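Local coordinates for protein chitinase (Paenibacillus sp. FPU-7, PDB 5GZT) that probably catalyses the random endo-hydrolysis of N-acetyl-beta-D-glucosaminide (1->4)-beta-linkages in chitin and chitodextrins, at residues D335-K338 / R339-P343; M621-E624 / Y625-S629; D927-G930 / A931-K935; M1112-D1115 / Y1116-I1120. All blocks are in the same frame, centred on the assembly; numbering follows the deposited sequence.

Interaction 1. Residues D335-K338 / R339-P343; sequences DRIK and RRNNP
Arg-340 runs back along its own helix over Arg-336, one turn earlier. Its CB starts 3.6 Å from Arg-336 O. Arg-340 CG comes closest to Arg-336 O, at 3.3 Å, and CD still passes it at 3.7 Å. The same Arg-336 O accepts the backbone N of Arg-340 at 2.8 Å. CG sits beside the backbone N, chi1 -65°, and the chain from there to NE is extended. This carries the guanidinium back over the preceding turn. Arg-336 CB lies under one face of the guanidinium, offset toward the rim of that group, with Arg-340 NH2 3.8 Å from Arg-336 CB. Arg-340 NH1 reaches the Ile-337 side chain instead, 3.6 Å from Ile-337 CG1.

The pair belongs to the last turn of helix 333-340. In the chain, this helix comes between strands 303-312 and 362-368 of the family 18 TIM-barrel domain. The turn ends as Asn-341 leaves helical geometry, and Asn-341 N is bonded to Ile-337 O. Pro-343 is already the N-cap of helix 344-352.

The side chains of Arg-336 and Arg-340 point the same way, and their guanidinium planes are inclined to each other rather than stacked. They share an acid: Glu-333 forms salt bridges with Arg-336 NH2 and Arg-340 NH1, while Glu-327 takes Arg-340 NH2. Arg-339 leads away from the segment to Trp-325, where it makes a cation-pi contact and a hydrogen bond to the backbone oxygen. On the Lys-338 flank a water accepts from Lys-338 NZ at 2.7 Å.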
loop_
_atom_site.group_PDB
_atom_site.type_symbol
_atom_site.label_atom_id
_atom_site.label_comp_id
_atom_site.label_asym_id
_atom_site.label_seq_id
_atom_site.Cartn_x
_atom_site.Cartn_y
_atom_site.Cartn_z
ATOM N N ASP B 335 7.499 -31.626 3.366
ATOM C CA ASP B 335 7.543 -30.160 3.062
ATOM C C ASP B 335 7.651 -29.938 1.519
ATOM O O ASP B 335 6.937 -29.112 0.971
ATOM C CB ASP B 335 8.715 -29.443 3.779
ATOM C CG ASP B 335 8.573 -29.392 5.271
ATOM O OD1 ASP B 335 7.460 -29.396 5.856
ATOM O OD2 ASP B 335 9.645 -29.318 5.879
ATOM N N ARG B 336 8.502 -30.697 0.831
ATOM C CA ARG B 336 8.618 -30.547 -0.641
ATOM C C ARG B 336 7.349 -30.896 -1.356
ATOM O O ARG B 336 6.921 -30.211 -2.317
ATOM C CB ARG B 336 9.779 -31.370 -1.215
ATOM C CG ARG B 336 11.153 -30.834 -0.845
ATOM C CD ARG B 336 12.266 -31.626 -1.518
ATOM N NE ARG B 336 12.512 -32.875 -0.767
ATOM C CZ ARG B 336 13.275 -32.997 0.321
ATOM N NH1 ARG B 336 13.939 -31.984 0.837
ATOM N NH2 ARG B 336 13.359 -34.166 0.925
ATOM N N ILE B 337 6.690 -31.919 -0.869
ATOM C CA ILE B 337 5.415 -32.311 -1.467
ATOM C C ILE B 337 4.395 -31.176 -1.369
ATOM O O ILE B 337 3.708 -30.915 -2.337
ATOM C CB ILE B 337 4.852 -33.616 -0.839
ATOM C CG1 ILE B 337 5.766 -34.805 -1.243
ATOM C CG2 ILE B 337 3.382 -33.837 -1.254
ATOM C CD1 ILE B 337 5.548 -36.092 -0.446
ATOM N N LYS B 338 4.276 -30.531 -0.215
ATOM C CA LYS B 338 3.378 -29.358 -0.070
ATOM C C LYS B 338 3.760 -28.240 -1.075
ATOM O O LYS B 338 2.892 -27.721 -1.764
ATOM C CB LYS B 338 3.388 -28.829 1.366
ATOM C CG LYS B 338 2.226 -27.906 1.723
ATOM C CD LYS B 338 2.439 -27.146 3.059
ATOM C CE LYS B 338 2.705 -25.616 2.887
ATOM N NZ LYS B 338 3.760 -25.164 1.873
ATOM N N ARG B 339 5.063 -27.951 -1.199
ATOM C CA ARG B 339 5.557 -26.966 -2.126
ATOM C C ARG B 339 5.179 -27.287 -3.568
ATOM O O ARG B 339 4.647 -26.425 -4.274
ATOM C CB ARG B 339 7.056 -26.829 -1.985
ATOM C CG ARG B 339 7.442 -26.073 -0.697
ATOM C CD ARG B 339 8.912 -25.664 -0.728
ATOM N NE ARG B 339 9.290 -24.995 0.509
ATOM C CZ ARG B 339 10.474 -24.413 0.717
ATOM N NH1 ARG B 339 11.409 -24.390 -0.223
ATOM N NH2 ARG B 339 10.732 -23.840 1.873
ATOM N N ARG B 340 5.394 -28.547 -3.984
ATOM C CA ARG B 340 5.039 -28.963 -5.351
ATOM C C ARG B 340 3.589 -28.819 -5.674
ATOM O O ARG B 340 3.273 -28.527 -6.825
ATOM C CB ARG B 340 5.475 -30.404 -5.646
ATOM C CG ARG B 340 6.992 -30.622 -5.630
ATOM C CD ARG B 340 7.246 -32.125 -5.463
ATOM N NE ARG B 340 8.651 -32.415 -5.256
ATOM C CZ ARG B 340 9.093 -33.391 -4.484
ATOM N NH1 ARG B 340 8.272 -34.208 -3.825
ATOM N NH2 ARG B 340 10.379 -33.512 -4.324
ATOM N N ASN B 341 2.716 -28.958 -4.668
ATOM C CA ASN B 341 1.279 -28.714 -4.808
ATOM C C ASN B 341 0.787 -27.328 -4.403
ATOM O O ASN B 341 -0.447 -27.109 -4.122
ATOM C CB ASN B 341 0.482 -29.775 -4.017
ATOM C CG ASN B 341 0.889 -31.204 -4.397
ATOM O OD1 ASN B 341 1.276 -31.449 -5.515
ATOM N ND2 ASN B 341 0.822 -32.135 -3.445
ATOM N N ASN B 342 1.686 -26.359 -4.386
ATOM C CA ASN B 342 1.278 -25.013 -3.917
ATOM C C ASN B 342 0.068 -24.483 -4.719
ATOM O O ASN B 342 0.129 -24.415 -5.905
ATOM C CB ASN B 342 2.457 -24.050 -4.040
ATOM C CG ASN B 342 2.213 -22.795 -3.247
ATOM O OD1 ASN B 342 2.130 -22.867 -2.017
ATOM N ND2 ASN B 342 1.897 -21.695 -3.952
ATOM N N PRO B 343 -1.027 -24.108 -4.068
ATOM C CA PRO B 343 -2.240 -23.731 -4.742
ATOM C C PRO B 343 -2.339 -22.306 -5.319
ATOM O O PRO B 343 -3.234 -21.553 -4.962
ATOM C CB PRO B 343 -3.271 -23.909 -3.647
ATOM C CG PRO B 343 -2.527 -23.469 -2.452
ATOM C CD PRO B 343 -1.203 -24.065 -2.609
HETATM O O HOH W 1 2.660 -24.690 -0.498
#

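Interaction 2. Residues M621-E624 / Y625-S629; sequences MYWE and YSQDS
Tyr-622 meets Tyr-625 where strand 619-623 runs out. The two side chains lie side by side and point the same way. Tyr-622 OH is 3.8 Å from Tyr-625 CD1 and lies in the plane of the Tyr-625 ring, at its edge. Tyr-625 OH is bonded to Asp-297 N.

Trp-623 comes next. Its indole plane stands 84° from the amide of Gln-627. A water at the indole edge accepts from both Trp-623 NE1 and Gln-627 NE2. One face of the indole carries Glu-624 CG, 3.4 Å above the plane near the rim.

A cis peptide joins Trp-623 to Glu-624. Glu-624 N then donates to Gln-627 OE1 at 3.0 Å, arriving from above the amide's carbonyl plane and not on a lone pair. In return Gln-627 N donates to Glu-624 O at 3.1 Å. The Glu-624 chain holds CG between the backbone N and the carbonyl carbon, chi1 44°, and bends again at chi2. This folds the carboxylate over Ser-626 and stacks it on the Gln-627 amide, the planes 17° apart. Its OE2 is gripped twice by one residue. Ser-626 OG donates to the syn lone pair of Glu-624 OE2 at 2.6 Å. Ser-626 N meets Glu-624 OE2 at 2.8 Å, nearly in line with its C-O bond.

The strand pairs with strands 264-284 and 527-532 and so closes the barrel. A tryptophan followed by a non-proline cis peptide at the end of the last barrel strand is a hallmark of family 18 chitinases. In relatives, that tryptophan lines the floor of the sugar-binding cleft.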
loop_
_atom_site.group_PDB
_atom_site.type_symbol
_atom_site.label_atom_id
_atom_site.label_comp_id
_atom_site.label_asym_id
_atom_site.label_seq_id
_atom_site.Cartn_x
_atom_site.Cartn_y
_atom_site.Cartn_z
ATOM N N MET B 621 5.164 0.295 2.254
ATOM C CA MET B 621 5.172 -1.113 1.768
ATOM C C MET B 621 5.560 -2.028 2.957
ATOM O O MET B 621 6.374 -1.614 3.773
ATOM C CB MET B 621 6.228 -1.313 0.672
ATOM C CG MET B 621 6.437 -2.762 0.267
ATOM S SD MET B 621 7.640 -3.677 1.209
ATOM C CE MET B 621 9.208 -3.100 0.525
ATOM N N TYR B 622 5.016 -3.240 3.035
ATOM C CA TYR B 622 5.449 -4.181 4.068
ATOM C C TYR B 622 5.449 -5.647 3.668
ATOM O O TYR B 622 4.612 -6.063 2.875
ATOM C CB TYR B 622 4.605 -3.963 5.317
ATOM C CG TYR B 622 3.080 -4.010 5.170
ATOM C CD1 TYR B 622 2.378 -5.209 4.984
ATOM C CD2 TYR B 622 2.350 -2.878 5.267
ATOM C CE1 TYR B 622 0.940 -5.223 4.871
ATOM C CE2 TYR B 622 0.970 -2.882 5.241
ATOM C CZ TYR B 622 0.254 -4.068 5.024
ATOM O OH TYR B 622 -1.157 -3.947 5.001
ATOM N N TRP B 623 6.442 -6.371 4.202
ATOM C CA TRP B 623 6.627 -7.782 4.053
ATOM C C TRP B 623 6.416 -8.413 5.419
ATOM O O TRP B 623 7.158 -8.051 6.343
ATOM C CB TRP B 623 8.079 -8.078 3.688
ATOM C CG TRP B 623 8.311 -9.543 3.581
ATOM C CD1 TRP B 623 8.738 -10.397 4.560
ATOM C CD2 TRP B 623 8.106 -10.329 2.429
ATOM N NE1 TRP B 623 8.797 -11.663 4.084
ATOM C CE2 TRP B 623 8.401 -11.670 2.782
ATOM C CE3 TRP B 623 7.703 -10.053 1.141
ATOM C CZ2 TRP B 623 8.273 -12.723 1.885
ATOM C CZ3 TRP B 623 7.573 -11.135 0.225
ATOM C CH2 TRP B 623 7.895 -12.421 0.589
ATOM N N GLU B 624 5.444 -9.307 5.616
ATOM C CA GLU B 624 4.352 -9.585 4.706
ATOM C C GLU B 624 3.080 -9.786 5.550
ATOM O O GLU B 624 3.147 -10.057 6.762
ATOM C CB GLU B 624 4.644 -10.771 3.744
ATOM C CG GLU B 624 5.283 -12.055 4.313
ATOM C CD GLU B 624 4.275 -13.034 4.881
ATOM O OE1 GLU B 624 4.695 -14.132 5.159
ATOM O OE2 GLU B 624 3.091 -12.698 5.105
ATOM N N TYR B 625 1.947 -9.569 4.904
ATOM C CA TYR B 625 0.643 -9.377 5.592
ATOM C C TYR B 625 0.316 -10.484 6.575
ATOM O O TYR B 625 -0.243 -10.184 7.630
ATOM C CB TYR B 625 -0.473 -9.188 4.583
ATOM C CG TYR B 625 -1.850 -8.889 5.154
ATOM C CD1 TYR B 625 -2.262 -7.607 5.385
ATOM C CD2 TYR B 625 -2.756 -9.934 5.457
ATOM C CE1 TYR B 625 -3.480 -7.328 5.982
ATOM C CE2 TYR B 625 -4.022 -9.648 5.953
ATOM C CZ TYR B 625 -4.370 -8.362 6.229
ATOM O OH TYR B 625 -5.608 -8.032 6.767
ATOM N N SER B 626 0.684 -11.724 6.250
ATOM C CA SER B 626 0.269 -12.871 7.098
ATOM C C SER B 626 0.986 -12.987 8.443
ATOM O O SER B 626 0.623 -13.823 9.296
ATOM C CB SER B 626 0.427 -14.192 6.323
ATOM O OG SER B 626 1.784 -14.674 6.207
ATOM N N GLN B 627 2.048 -12.194 8.643
ATOM C CA GLN B 627 2.831 -12.236 9.893
ATOM C C GLN B 627 2.296 -11.355 10.983
ATOM O O GLN B 627 2.821 -11.370 12.090
ATOM C CB GLN B 627 4.266 -11.803 9.543
ATOM C CG GLN B 627 4.991 -12.713 8.583
ATOM C CD GLN B 627 6.297 -12.108 8.046
ATOM O OE1 GLN B 627 6.487 -10.862 7.913
ATOM N NE2 GLN B 627 7.183 -12.962 7.707
ATOM N N ASP B 628 1.236 -10.610 10.692
ATOM C CA ASP B 628 0.664 -9.653 11.635
ATOM C C ASP B 628 -0.077 -10.373 12.809
ATOM O O ASP B 628 -0.260 -11.561 12.814
ATOM C CB ASP B 628 -0.286 -8.786 10.854
ATOM C CG ASP B 628 -0.540 -7.464 11.429
ATOM O OD1 ASP B 628 -0.195 -7.152 12.617
ATOM O OD2 ASP B 628 -1.140 -6.709 10.630
ATOM N N SER B 629 -0.461 -9.599 13.802
ATOM C CA SER B 629 -1.265 -10.057 14.953
ATOM C C SER B 629 -2.648 -10.489 14.493
ATOM O O SER B 629 -3.051 -10.281 13.296
ATOM C CB SER B 629 -1.402 -9.029 16.017
ATOM O OG SER B 629 -2.318 -8.008 15.704
HETATM O O HOH W 2 10.313 -13.012 6.670
HETATM O O HOH W 3 6.128 -16.066 7.603
#

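Interaction 3. Residues D927-G930 / A931-K935; sequences DVEG and ALHGK. With PO4 (phosphate ion), chain D.
Glu-929 and His-933 both set CG beside the backbone N, with chi1 of -63° and -77°. The two side chains therefore lie side by side, one helical turn apart. A further bend in Glu-929, chi2 -55°, brings its OE1 to 3.5 Å from His-933 CE1. The hydrogen bonds run to the backbone instead. Glu-929 O accepts His-933 N at 2.9 Å and also His-933 ND1 at 3.1 Å. The oxygen lies at the edge of the imidazole, in the ring plane, so these two bonds hold both the main chain and the ring of one residue.

Farther round the helix, Val-928 CG1 packs on Leu-932 CD1 at 3.8 Å. Leu-932 N donates to Val-928 O.

The helix, 911-933 by range, runs out here on the outside of the second family 18 barrel domain. Gly-934 takes a positive phi. Lys-935 N then turns back to Gly-930 O at 3.1 Å, in the carbonyl plane and on a lone pair. The positive phi and this 6→1 bond are the marks of a Schellman motif. The Lys-935 chain leads away from the helix, and Lys-935 NZ donates to O4 of a phosphate ion at 2.8 Å. Asp-888 forms a salt bridge with the same NZ, and the phosphate, probably from the crystallisation liquor, is also bonded to Tyr-937 OH and His-883 ND1.

His-883 stacks on His-933 and bonds Glu-929 OE1 through NE2. With a carboxylate at one nitrogen and a phosphate at the other, the His-883 ring would probably be favoured in its doubly protonated form in this crystal.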
loop_
_atom_site.group_PDB
_atom_site.type_symbol
_atom_site.label_atom_id
_atom_site.label_comp_id
_atom_site.label_asym_id
_atom_site.label_seq_id
_atom_site.Cartn_x
_atom_site.Cartn_y
_atom_site.Cartn_z
ATOM N N ASP B 927 -38.571 5.904 41.813
ATOM C CA ASP B 927 -38.007 6.407 43.107
ATOM C C ASP B 927 -39.104 6.706 44.121
ATOM O O ASP B 927 -38.956 6.430 45.311
ATOM C CB ASP B 927 -37.153 7.659 42.902
ATOM C CG ASP B 927 -35.848 7.361 42.088
ATOM O OD1 ASP B 927 -35.543 6.187 41.846
ATOM O OD2 ASP B 927 -35.200 8.326 41.711
ATOM N N VAL B 928 -40.133 7.393 43.669
ATOM C CA VAL B 928 -41.297 7.714 44.543
ATOM C C VAL B 928 -41.891 6.429 45.079
ATOM O O VAL B 928 -41.968 6.213 46.309
ATOM C CB VAL B 928 -42.318 8.589 43.798
ATOM C CG1 VAL B 928 -43.675 8.735 44.524
ATOM C CG2 VAL B 928 -41.757 9.942 43.574
ATOM N N GLU B 929 -42.131 5.484 44.173
ATOM C CA GLU B 929 -42.733 4.213 44.573
ATOM C C GLU B 929 -41.852 3.513 45.607
ATOM O O GLU B 929 -42.379 2.946 46.600
ATOM C CB GLU B 929 -43.087 3.275 43.408
ATOM C CG GLU B 929 -44.134 3.762 42.423
ATOM C CD GLU B 929 -45.416 4.136 43.193
ATOM O OE1 GLU B 929 -45.943 3.257 43.906
ATOM O OE2 GLU B 929 -45.743 5.350 43.190
ATOM N N GLY B 930 -40.533 3.524 45.411
ATOM C CA GLY B 930 -39.700 2.865 46.305
ATOM C C GLY B 930 -39.689 3.478 47.677
ATOM O O GLY B 930 -39.509 2.748 48.667
ATOM N N ALA B 931 -39.716 4.811 47.715
ATOM C CA ALA B 931 -39.662 5.524 48.950
ATOM C C ALA B 931 -41.013 5.411 49.727
ATOM O O ALA B 931 -41.032 5.641 50.947
ATOM C CB ALA B 931 -39.332 7.012 48.673
ATOM N N LEU B 932 -42.077 5.019 49.013
ATOM C CA LEU B 932 -43.402 4.715 49.629
ATOM C C LEU B 932 -43.548 3.315 50.096
ATOM O O LEU B 932 -44.234 3.072 51.089
ATOM C CB LEU B 932 -44.516 5.025 48.636
ATOM C CG LEU B 932 -44.603 6.497 48.268
ATOM C CD1 LEU B 932 -45.618 6.787 47.125
ATOM C CD2 LEU B 932 -44.969 7.362 49.472
ATOM N N HIS B 933 -42.945 2.369 49.392
ATOM C CA HIS B 933 -43.145 0.938 49.621
ATOM C C HIS B 933 -42.061 0.277 50.402
ATOM O O HIS B 933 -42.112 -0.904 50.706
ATOM C CB HIS B 933 -43.372 0.226 48.331
ATOM C CG HIS B 933 -44.752 0.429 47.787
ATOM N ND1 HIS B 933 -45.150 1.584 47.165
ATOM C CD2 HIS B 933 -45.848 -0.340 47.858
ATOM C CE1 HIS B 933 -46.429 1.505 46.848
ATOM N NE2 HIS B 933 -46.855 0.336 47.247
ATOM N N GLY B 934 -41.113 1.044 50.837
ATOM C CA GLY B 934 -40.008 0.391 51.575
ATOM C C GLY B 934 -39.162 -0.559 50.747
ATOM O O GLY B 934 -38.742 -1.603 51.246
ATOM N N LYS B 935 -38.913 -0.233 49.467
ATOM C CA LYS B 935 -38.139 -1.150 48.632
ATOM C C LYS B 935 -37.620 -0.463 47.362
ATOM O O LYS B 935 -37.910 0.679 47.141
ATOM C CB LYS B 935 -38.915 -2.436 48.284
ATOM C CG LYS B 935 -39.930 -2.446 47.170
ATOM C CD LYS B 935 -40.683 -3.812 47.048
ATOM C CE LYS B 935 -40.242 -4.709 45.845
ATOM N NZ LYS B 935 -41.306 -5.578 45.104
HETATM P P PO4 D . -45.079 -4.722 44.621
HETATM O O1 PO4 D . -45.075 -4.488 43.102
HETATM O O2 PO4 D . -46.145 -3.787 45.039
HETATM O O3 PO4 D . -45.366 -6.131 44.829
HETATM O O4 PO4 D . -43.749 -4.277 45.263
#

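Interaction 4. Residues M1112-D1115 / Y1116-I1120; sequences MFWD and YSQDI
Beyond strand 1110-1114 a cis peptide leads into Asp-1115, and the chain then turns so that Gln-1118 N donates to Asp-1115 O at 3.2 Å. This is the last strand of the second family 18 TIM barrel, and a tryptophan before a non-proline cis peptide there is the usual family feature. With chi1 at 83° the Asp-1115 carboxylate turns toward Ser-1117. Asp-1115 OD1 takes Ser-1117 OG on its syn lone pair at 2.5 Å. Asp-1115 OD1 also takes Ser-1117 N, on the anti side at 2.7 Å, which makes an Asx turn. Asp-1115 CB rests on one face of the Trp-1114 indole, near its rim.

Gln-1118 reaches back with an extended chain. Gln-1118 OE1 accepts Asp-1115 N at 3.0 Å, the donor standing above the carbonyl plane. Tyr-1116 CD2 meets the edge of the Phe-1113 ring, 3.8 Å from Phe-1113 CZ. Phe-1113 also stacks on Phe-1021, and Tyr-1116 OH is bonded to Asp-784 N.

One carboxylate oxygen thus receives two donors from a single serine, which should fix how the carboxylate is turned. Gln-1118 OE1 also lies 3.1 Å from Trp-1114 O, a second acceptor. That would be expected to offset part of the bond from Asp-1115 N.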
loop_
_atom_site.group_PDB
_atom_site.type_symbol
_atom_site.label_atom_id
_atom_site.label_comp_id
_atom_site.label_asym_id
_atom_site.label_seq_id
_atom_site.Cartn_x
_atom_site.Cartn_y
_atom_site.Cartn_z
ATOM N N MET B 1112 -28.417 -12.239 29.775
ATOM C CA MET B 1112 -29.775 -12.395 29.574
ATOM C C MET B 1112 -29.994 -13.380 28.453
ATOM O O MET B 1112 -29.139 -13.500 27.526
ATOM C CB MET B 1112 -30.212 -11.017 29.097
ATOM C CG MET B 1112 -31.422 -10.881 28.334
ATOM S SD MET B 1112 -31.574 -11.141 26.595
ATOM C CE MET B 1112 -31.062 -9.714 25.689
ATOM N N PHE B 1113 -31.144 -14.047 28.421
ATOM C CA PHE B 1113 -31.449 -14.803 27.227
ATOM C C PHE B 1113 -32.934 -14.757 26.886
ATOM O O PHE B 1113 -33.741 -14.570 27.780
ATOM C CB PHE B 1113 -31.001 -16.274 27.378
ATOM C CG PHE B 1113 -31.653 -16.958 28.536
ATOM C CD1 PHE B 1113 -31.109 -16.912 29.785
ATOM C CD2 PHE B 1113 -32.848 -17.620 28.377
ATOM C CE1 PHE B 1113 -31.758 -17.488 30.863
ATOM C CE2 PHE B 1113 -33.495 -18.198 29.467
ATOM C CZ PHE B 1113 -32.964 -18.145 30.687
ATOM N N TRP B 1114 -33.211 -14.955 25.600
ATOM C CA TRP B 1114 -34.534 -15.127 25.051
ATOM C C TRP B 1114 -34.626 -16.540 24.436
ATOM O O TRP B 1114 -33.853 -16.800 23.500
ATOM C CB TRP B 1114 -34.779 -14.084 23.980
ATOM C CG TRP B 1114 -36.117 -14.205 23.331
ATOM C CD1 TRP B 1114 -36.509 -15.193 22.421
ATOM C CD2 TRP B 1114 -37.298 -13.410 23.574
ATOM N NE1 TRP B 1114 -37.847 -15.051 22.115
ATOM C CE2 TRP B 1114 -38.342 -13.948 22.763
ATOM C CE3 TRP B 1114 -37.558 -12.263 24.342
ATOM C CZ2 TRP B 1114 -39.585 -13.407 22.719
ATOM C CZ3 TRP B 1114 -38.851 -11.727 24.338
ATOM C CH2 TRP B 1114 -39.830 -12.280 23.518
ATOM N N ASP B 1115 -35.529 -17.424 24.865
ATOM C CA ASP B 1115 -36.386 -17.309 26.023
ATOM C C ASP B 1115 -36.454 -18.642 26.695
ATOM O O ASP B 1115 -35.933 -19.655 26.152
ATOM C CB ASP B 1115 -37.754 -16.663 25.779
ATOM C CG ASP B 1115 -38.845 -17.619 25.220
ATOM O OD1 ASP B 1115 -38.817 -18.865 25.441
ATOM O OD2 ASP B 1115 -39.758 -17.027 24.577
ATOM N N TYR B 1116 -37.000 -18.627 27.899
ATOM C CA TYR B 1116 -36.957 -19.780 28.780
ATOM C C TYR B 1116 -37.622 -21.037 28.136
ATOM O O TYR B 1116 -37.201 -22.141 28.417
ATOM C CB TYR B 1116 -37.646 -19.503 30.095
ATOM C CG TYR B 1116 -37.056 -20.324 31.220
ATOM C CD1 TYR B 1116 -37.430 -21.672 31.446
ATOM C CD2 TYR B 1116 -36.075 -19.796 32.009
ATOM C CE1 TYR B 1116 -36.838 -22.432 32.485
ATOM C CE2 TYR B 1116 -35.491 -20.525 33.000
ATOM C CZ TYR B 1116 -35.841 -21.856 33.227
ATOM O OH TYR B 1116 -35.209 -22.476 34.274
ATOM N N SER B 1117 -38.655 -20.842 27.300
ATOM C CA SER B 1117 -39.449 -21.960 26.770
ATOM C C SER B 1117 -38.692 -22.734 25.680
ATOM O O SER B 1117 -39.118 -23.845 25.317
ATOM C CB SER B 1117 -40.755 -21.439 26.205
ATOM O OG SER B 1117 -40.506 -20.680 25.007
ATOM N N GLN B 1118 -37.580 -22.160 25.149
ATOM C CA GLN B 1118 -37.036 -22.643 23.884
ATOM C C GLN B 1118 -36.026 -23.773 24.044
ATOM O O GLN B 1118 -35.538 -24.240 23.018
ATOM C CB GLN B 1118 -36.493 -21.495 23.026
ATOM C CG GLN B 1118 -37.562 -20.492 22.670
ATOM C CD GLN B 1118 -37.007 -19.313 21.907
ATOM O OE1 GLN B 1118 -35.895 -18.808 22.200
ATOM N NE2 GLN B 1118 -37.727 -18.902 20.878
ATOM N N ASP B 1119 -35.774 -24.228 25.289
ATOM C CA ASP B 1119 -34.821 -25.279 25.622
ATOM C C ASP B 1119 -35.294 -25.975 26.877
ATOM O O ASP B 1119 -34.838 -25.666 28.016
ATOM C CB ASP B 1119 -33.355 -24.824 25.810
ATOM C CG ASP B 1119 -32.479 -25.970 26.375
ATOM O OD1 ASP B 1119 -32.813 -27.148 26.020
ATOM O OD2 ASP B 1119 -31.523 -25.744 27.201
ATOM N N ILE B 1120 -36.149 -26.997 26.670
ATOM C CA ILE B 1120 -36.742 -27.755 27.796
ATOM C C ILE B 1120 -35.715 -28.706 28.465
ATOM O O ILE B 1120 -36.023 -29.307 29.497
ATOM C CB ILE B 1120 -38.029 -28.529 27.414
ATOM C CG1 ILE B 1120 -37.756 -29.542 26.248
ATOM C CG2 ILE B 1120 -39.121 -27.545 27.030
ATOM C CD1 ILE B 1120 -38.649 -30.779 26.221
#

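Overall arrangement
Interactions 2 and 4 are equivalent places in the two family 18 barrels, each following the last barrel strand, and their centres lie about 44 Å apart. Both are partly buried. Both combine an aromatic pair with an acid-serine-glutamine cluster after a cis peptide, but the acid is glutamate in the first domain and aspartate in the second. Interactions 1 and 3 are surface contacts at helix ends, one per domain, with centres about 74 Å apart. Both rest on helical backbone bonds, with charged or polar side chains added: arginines gathered on Glu-333 and Glu-327 in 335-343, and histidines, a lysine and a phosphate ion around 927-935. None of the four touches another.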